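Local coordinates for protein NAD(P)H dehydrogenase (quinone) (Deinococcus radiodurans, PDB 1YDG) that catalyses the two-electron reduction of quinones to quinols by NADH or NADPH, as an FMN-binding homotetrameric flavoprotein of the WrbA family, at residues A71-S85 with Q96-W108. Sequence-based numbering, arbitrary orientation.
Sequences ATPADLEWAEAIVFS and QMRAFIDTLGGLW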
loop_
_atom_site.group_PDB
_atom_site.type_symbol
_atom_site.label_atom_id
_atom_site.label_comp_id
_atom_site.label_asym_id
_atom_site.label_seq_id
_atom_site.Cartn_x
_atom_site.Cartn_y
_atom_site.Cartn_z
ATOM N N ALA B 71 7.217 15.310 21.571
ATOM C CA ALA B 71 7.072 13.873 21.732
ATOM C C ALA B 71 8.425 13.180 21.868
ATOM O O ALA B 71 9.385 13.497 21.158
ATOM C CB ALA B 71 6.274 13.283 20.558
ATOM N N THR B 72 8.468 12.216 22.783
ATOM C CA THR B 72 9.626 11.370 22.994
ATOM C C THR B 72 9.135 9.922 23.072
ATOM O O THR B 72 7.953 9.676 23.337
ATOM C CB THR B 72 10.355 11.767 24.314
ATOM O OG1 THR B 72 9.546 11.427 25.439
ATOM C CG2 THR B 72 10.652 13.250 24.349
ATOM N N PRO B 73 10.030 8.949 22.855
ATOM C CA PRO B 73 9.632 7.540 22.959
ATOM C C PRO B 73 8.891 7.138 24.255
ATOM O O PRO B 73 7.959 6.360 24.195
ATOM C CB PRO B 73 10.949 6.814 22.825
ATOM C CG PRO B 73 11.760 7.715 21.966
ATOM C CD PRO B 73 11.442 9.076 22.459
ATOM N N ALA B 74 9.295 7.684 25.405
ATOM C CA ALA B 74 8.645 7.388 26.684
ATOM C C ALA B 74 7.153 7.717 26.749
ATOM O O ALA B 74 6.417 7.155 27.573
ATOM C CB ALA B 74 9.379 8.104 27.823
ATOM N N ASP B 75 6.706 8.639 25.903
ATOM C CA ASP B 75 5.285 8.934 25.757
ATOM C C ASP B 75 4.521 7.714 25.218
ATOM O O ASP B 75 3.386 7.423 25.661
ATOM C CB ASP B 75 5.079 10.145 24.822
ATOM C CG ASP B 75 5.541 11.480 25.458
ATOM O OD1 ASP B 75 5.177 11.756 26.624
ATOM O OD2 ASP B 75 6.250 12.249 24.773
ATOM N N LEU B 76 5.136 6.990 24.282
ATOM C CA LEU B 76 4.504 5.769 23.766
ATOM C C LEU B 76 4.590 4.609 24.760
ATOM O O LEU B 76 3.670 3.812 24.833
ATOM C CB LEU B 76 5.072 5.369 22.409
ATOM C CG LEU B 76 5.084 6.464 21.335
ATOM C CD1 LEU B 76 5.326 5.856 19.992
ATOM C CD2 LEU B 76 3.805 7.292 21.304
ATOM N N GLU B 77 5.691 4.519 25.521
ATOM C CA GLU B 77 5.788 3.531 26.602
ATOM C C GLU B 77 4.684 3.774 27.631
ATOM O O GLU B 77 4.080 2.832 28.144
ATOM C CB GLU B 77 7.170 3.575 27.257
ATOM C CG GLU B 77 7.345 2.616 28.447
ATOM C CD GLU B 77 8.768 2.605 29.045
ATOM O OE1 GLU B 77 9.726 3.072 28.388
ATOM O OE2 GLU B 77 8.925 2.109 30.194
ATOM N N TRP B 78 4.425 5.038 27.928
ATOM C CA TRP B 78 3.372 5.428 28.852
ATOM C C TRP B 78 1.971 5.126 28.313
ATOM O O TRP B 78 1.111 4.656 29.065
ATOM C CB TRP B 78 3.489 6.925 29.192
ATOM C CG TRP B 78 2.323 7.508 29.931
ATOM C CD1 TRP B 78 2.076 7.422 31.254
ATOM C CD2 TRP B 78 1.237 8.255 29.365
ATOM N NE1 TRP B 78 0.899 8.070 31.564
ATOM C CE2 TRP B 78 0.378 8.606 30.421
ATOM C CE3 TRP B 78 0.914 8.672 28.060
ATOM C CZ2 TRP B 78 -0.784 9.340 30.225
ATOM C CZ3 TRP B 78 -0.228 9.399 27.873
ATOM C CH2 TRP B 78 -1.077 9.719 28.942
ATOM N N ALA B 79 1.750 5.417 27.033
ATOM C CA ALA B 79 0.430 5.318 26.423
ATOM C C ALA B 79 -0.091 3.883 26.386
ATOM O O ALA B 79 0.652 2.921 26.274
ATOM C CB ALA B 79 0.440 5.906 25.008
ATOM N N GLU B 80 -1.396 3.762 26.495
ATOM C CA GLU B 80 -2.059 2.509 26.209
ATOM C C GLU B 80 -2.733 2.611 24.848
ATOM O O GLU B 80 -2.977 1.601 24.197
ATOM C CB GLU B 80 -3.046 2.214 27.313
ATOM C CG GLU B 80 -2.362 1.795 28.587
ATOM C CD GLU B 80 -3.153 2.094 29.836
ATOM O OE1 GLU B 80 -3.973 3.020 29.842
ATOM O OE2 GLU B 80 -2.947 1.385 30.836
ATOM N N ALA B 81 -3.016 3.845 24.430
ATOM C CA ALA B 81 -3.627 4.122 23.149
ATOM C C ALA B 81 -2.853 5.225 22.459
ATOM O O ALA B 81 -2.600 6.259 23.047
ATOM C CB ALA B 81 -5.083 4.520 23.355
ATOM N N ILE B 82 -2.474 5.001 21.205
ATOM C CA ILE B 82 -1.697 5.958 20.435
ATOM C C ILE B 82 -2.409 6.449 19.188
ATOM O O ILE B 82 -2.953 5.652 18.418
ATOM C CB ILE B 82 -0.365 5.315 19.974
ATOM C CG1 ILE B 82 0.505 4.991 21.190
ATOM C CG2 ILE B 82 0.355 6.239 18.970
ATOM C CD1 ILE B 82 1.543 3.864 20.975
ATOM N N VAL B 83 -2.376 7.760 18.967
ATOM C CA VAL B 83 -2.773 8.319 17.679
ATOM C C VAL B 83 -1.601 9.076 17.099
ATOM O O VAL B 83 -0.999 9.890 17.802
ATOM C CB VAL B 83 -3.996 9.288 17.788
ATOM C CG1 VAL B 83 -4.309 9.956 16.455
ATOM C CG2 VAL B 83 -5.233 8.583 18.334
ATOM N N PHE B 84 -1.315 8.807 15.810
ATOM C CA PHE B 84 -0.335 9.542 14.986
ATOM C C PHE B 84 -1.046 10.358 13.904
ATOM O O PHE B 84 -1.932 9.843 13.201
ATOM C CB PHE B 84 0.602 8.556 14.257
ATOM C CG PHE B 84 1.779 8.097 15.063
ATOM C CD1 PHE B 84 1.825 8.259 16.448
ATOM C CD2 PHE B 84 2.823 7.451 14.442
ATOM C CE1 PHE B 84 2.921 7.805 17.188
ATOM C CE2 PHE B 84 3.920 6.997 15.179
ATOM C CZ PHE B 84 3.960 7.171 16.539
ATOM N N SER B 85 -0.643 11.610 13.771
ATOM C CA SER B 85 -1.155 12.505 12.752
ATOM C C SER B 85 0.004 13.158 12.020
ATOM O O SER B 85 0.902 13.736 12.645
ATOM C CB SER B 85 -2.069 13.564 13.385
ATOM O OG SER B 85 -2.634 14.402 12.398
ATOM N N GLN B 96 9.689 14.508 9.322
ATOM C CA GLN B 96 9.721 14.857 10.739
ATOM C C GLN B 96 9.054 13.737 11.552
ATOM O O GLN B 96 9.572 13.299 12.590
ATOM C CB GLN B 96 9.048 16.220 10.988
ATOM C CG GLN B 96 9.813 17.430 10.426
ATOM C CD GLN B 96 9.349 17.876 9.033
ATOM O OE1 GLN B 96 8.841 17.073 8.242
ATOM N NE2 GLN B 96 9.515 19.172 8.738
ATOM N N MET B 97 7.919 13.246 11.059
ATOM C CA MET B 97 7.242 12.143 11.692
ATOM C C MET B 97 8.095 10.884 11.577
ATOM O O MET B 97 8.297 10.184 12.564
ATOM C CB MET B 97 5.855 11.935 11.084
ATOM C CG MET B 97 5.107 10.680 11.576
ATOM S SD MET B 97 4.727 10.639 13.325
ATOM C CE MET B 97 3.301 11.689 13.525
ATOM N N ARG B 98 8.613 10.596 10.388
ATOM C CA ARG B 98 9.501 9.427 10.247
ATOM C C ARG B 98 10.736 9.533 11.154
ATOM O O ARG B 98 11.200 8.532 11.653
ATOM C CB ARG B 98 9.950 9.208 8.810
ATOM C CG ARG B 98 8.830 8.955 7.792
ATOM C CD ARG B 98 7.833 7.886 8.181
ATOM N NE ARG B 98 8.446 6.590 8.480
ATOM C CZ ARG B 98 7.781 5.438 8.587
ATOM N NH1 ARG B 98 6.464 5.383 8.380
ATOM N NH2 ARG B 98 8.438 4.324 8.879
ATOM N N ALA B 99 11.290 10.729 11.322
ATOM C CA ALA B 99 12.444 10.901 12.216
ATOM C C ALA B 99 12.089 10.477 13.624
ATOM O O ALA B 99 12.887 9.813 14.275
ATOM C CB ALA B 99 12.940 12.327 12.204
ATOM N N PHE B 100 10.883 10.850 14.076
ATOM C CA PHE B 100 10.376 10.430 15.365
ATOM C C PHE B 100 10.254 8.915 15.428
ATOM O O PHE B 100 10.718 8.281 16.358
ATOM C CB PHE B 100 9.010 11.054 15.671
ATOM C CG PHE B 100 8.418 10.538 16.935
ATOM C CD1 PHE B 100 9.063 10.760 18.156
ATOM C CD2 PHE B 100 7.273 9.778 16.920
ATOM C CE1 PHE B 100 8.533 10.243 19.346
ATOM C CE2 PHE B 100 6.762 9.261 18.080
ATOM C CZ PHE B 100 7.387 9.490 19.293
ATOM N N ILE B 101 9.598 8.336 14.424
ATOM C CA ILE B 101 9.446 6.885 14.324
ATOM C C ILE B 101 10.815 6.177 14.416
ATOM O O ILE B 101 10.957 5.171 15.108
ATOM C CB ILE B 101 8.679 6.512 13.014
ATOM C CG1 ILE B 101 7.199 6.877 13.161
ATOM C CG2 ILE B 101 8.853 5.041 12.672
ATOM C CD1 ILE B 101 6.427 6.903 11.848
ATOM N N ASP B 102 11.820 6.734 13.761
ATOM C CA ASP B 102 13.155 6.142 13.774
ATOM C C ASP B 102 13.846 6.215 15.146
ATOM O O ASP B 102 14.824 5.499 15.367
ATOM C CB ASP B 102 14.037 6.734 12.660
ATOM C CG ASP B 102 13.621 6.278 11.259
ATOM O OD1 ASP B 102 12.656 5.486 11.161
ATOM O OD2 ASP B 102 14.258 6.705 10.247
ATOM N N THR B 103 13.339 7.023 16.080
ATOM C CA THR B 103 13.859 6.998 17.463
ATOM C C THR B 103 13.287 5.884 18.322
ATOM O O THR B 103 13.755 5.668 19.435
ATOM C CB THR B 103 13.634 8.319 18.220
ATOM O OG1 THR B 103 12.233 8.516 18.490
ATOM C CG2 THR B 103 14.212 9.455 17.449
ATOM N N LEU B 104 12.304 5.155 17.797
ATOM C CA LEU B 104 11.604 4.127 18.556
ATOM C C LEU B 104 12.245 2.735 18.534
ATOM O O LEU B 104 11.639 1.787 19.009
ATOM C CB LEU B 104 10.149 4.025 18.059
ATOM C CG LEU B 104 9.344 5.321 18.039
ATOM C CD1 LEU B 104 8.003 5.080 17.382
ATOM C CD2 LEU B 104 9.180 5.903 19.447
ATOM N N GLY B 105 13.463 2.606 18.013
ATOM C CA GLY B 105 14.117 1.304 17.910
ATOM C C GLY B 105 14.411 0.602 19.232
ATOM O O GLY B 105 14.206 -0.604 19.365
ATOM N N GLY B 106 14.887 1.349 20.217
ATOM C CA GLY B 106 15.187 0.773 21.531
ATOM C C GLY B 106 13.935 0.315 22.241
ATOM O O GLY B 106 13.878 -0.787 22.786
ATOM N N LEU B 107 12.918 1.164 22.243
ATOM C CA LEU B 107 11.600 0.788 22.787
ATOM C C LEU B 107 10.996 -0.450 22.114
ATOM O O LEU B 107 10.394 -1.311 22.776
ATOM C CB LEU B 107 10.600 1.931 22.614
ATOM C CG LEU B 107 10.070 2.740 23.783
ATOM C CD1 LEU B 107 8.722 3.328 23.330
ATOM C CD2 LEU B 107 9.899 1.933 25.044
ATOM N N TRP B 108 11.115 -0.495 20.790
ATOM C CA TRP B 108 10.674 -1.635 20.002
ATOM C C TRP B 108 11.452 -2.902 20.396
ATOM O O TRP B 108 10.862 -3.961 20.633
ATOM C CB TRP B 108 10.844 -1.328 18.495
ATOM C CG TRP B 108 10.523 -2.484 17.592
ATOM C CD1 TRP B 108 9.279 -2.882 17.157
ATOM C CD2 TRP B 108 11.450 -3.416 17.034
ATOM N NE1 TRP B 108 9.386 -3.993 16.364
ATOM C CE2 TRP B 108 10.705 -4.341 16.267
ATOM C CE3 TRP B 108 12.840 -3.561 17.103
ATOM C CZ2 TRP B 108 11.309 -5.400 15.578
ATOM C CZ3 TRP B 108 13.435 -4.617 16.421
ATOM C CH2 TRP B 108 12.667 -5.517 15.664
#
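The Phe100 ring of helix 96-102 packs against Phe84 of strand 81-85 and against Ala71 and Thr72 just before helix 73-78, a good example of one aromatic ring joining two consecutive elements. Its CG lies anti to the backbone N (chi1 175°), which carries the ring off the helix toward Phe84. There CE2 of Phe100 stands 3.8 Å from CZ of Phe84, which lies at the edge of the Phe100 ring, the two side chains crossing at about a right angle. At CE1 the same ring meets the Ala71 methyl and the Thr72 backbone, while Leu76 CD1 approaches obliquely. An alanine in place of Phe100 would probably open a gap between Phe84, Leu76 and Ala71, leaving Phe84 CZ without the ring edge it packs against.

Phe84 also receives Met97, whose chain, bent at chi2 and chi3, places SD 4.3 Å from the Phe84 ring centroid in an oblique Met-aromatic contact; CG1 of Ile101 touches CE2 of Phe84 at 3.9 Å. Beyond Phe100, Leu76 CD1 meets Leu104 CD1 at 3.8 Å, and Leu104 CD2 packs on Pro73 CB. Leu107 splits its branches, CD1 on the Pro73 backbone and CD2 against Glu77, whose carboxylate is salt-bridged to Lys112. Thr103 OG1 donates to Phe100 O at 2.6 Å, in the carbonyl plane on a lone pair, and the same oxygen abuts Pro73 CG.

The axes of strand 81-85 and helix 96-102 come within 10.6 Å and run roughly antiparallel, 145° between their N-to-C directions: the helix-on-sheet packing of a flavodoxin-like alpha/beta fold, with Ser85 near the FMN-binding residues Gly20 and Ser123.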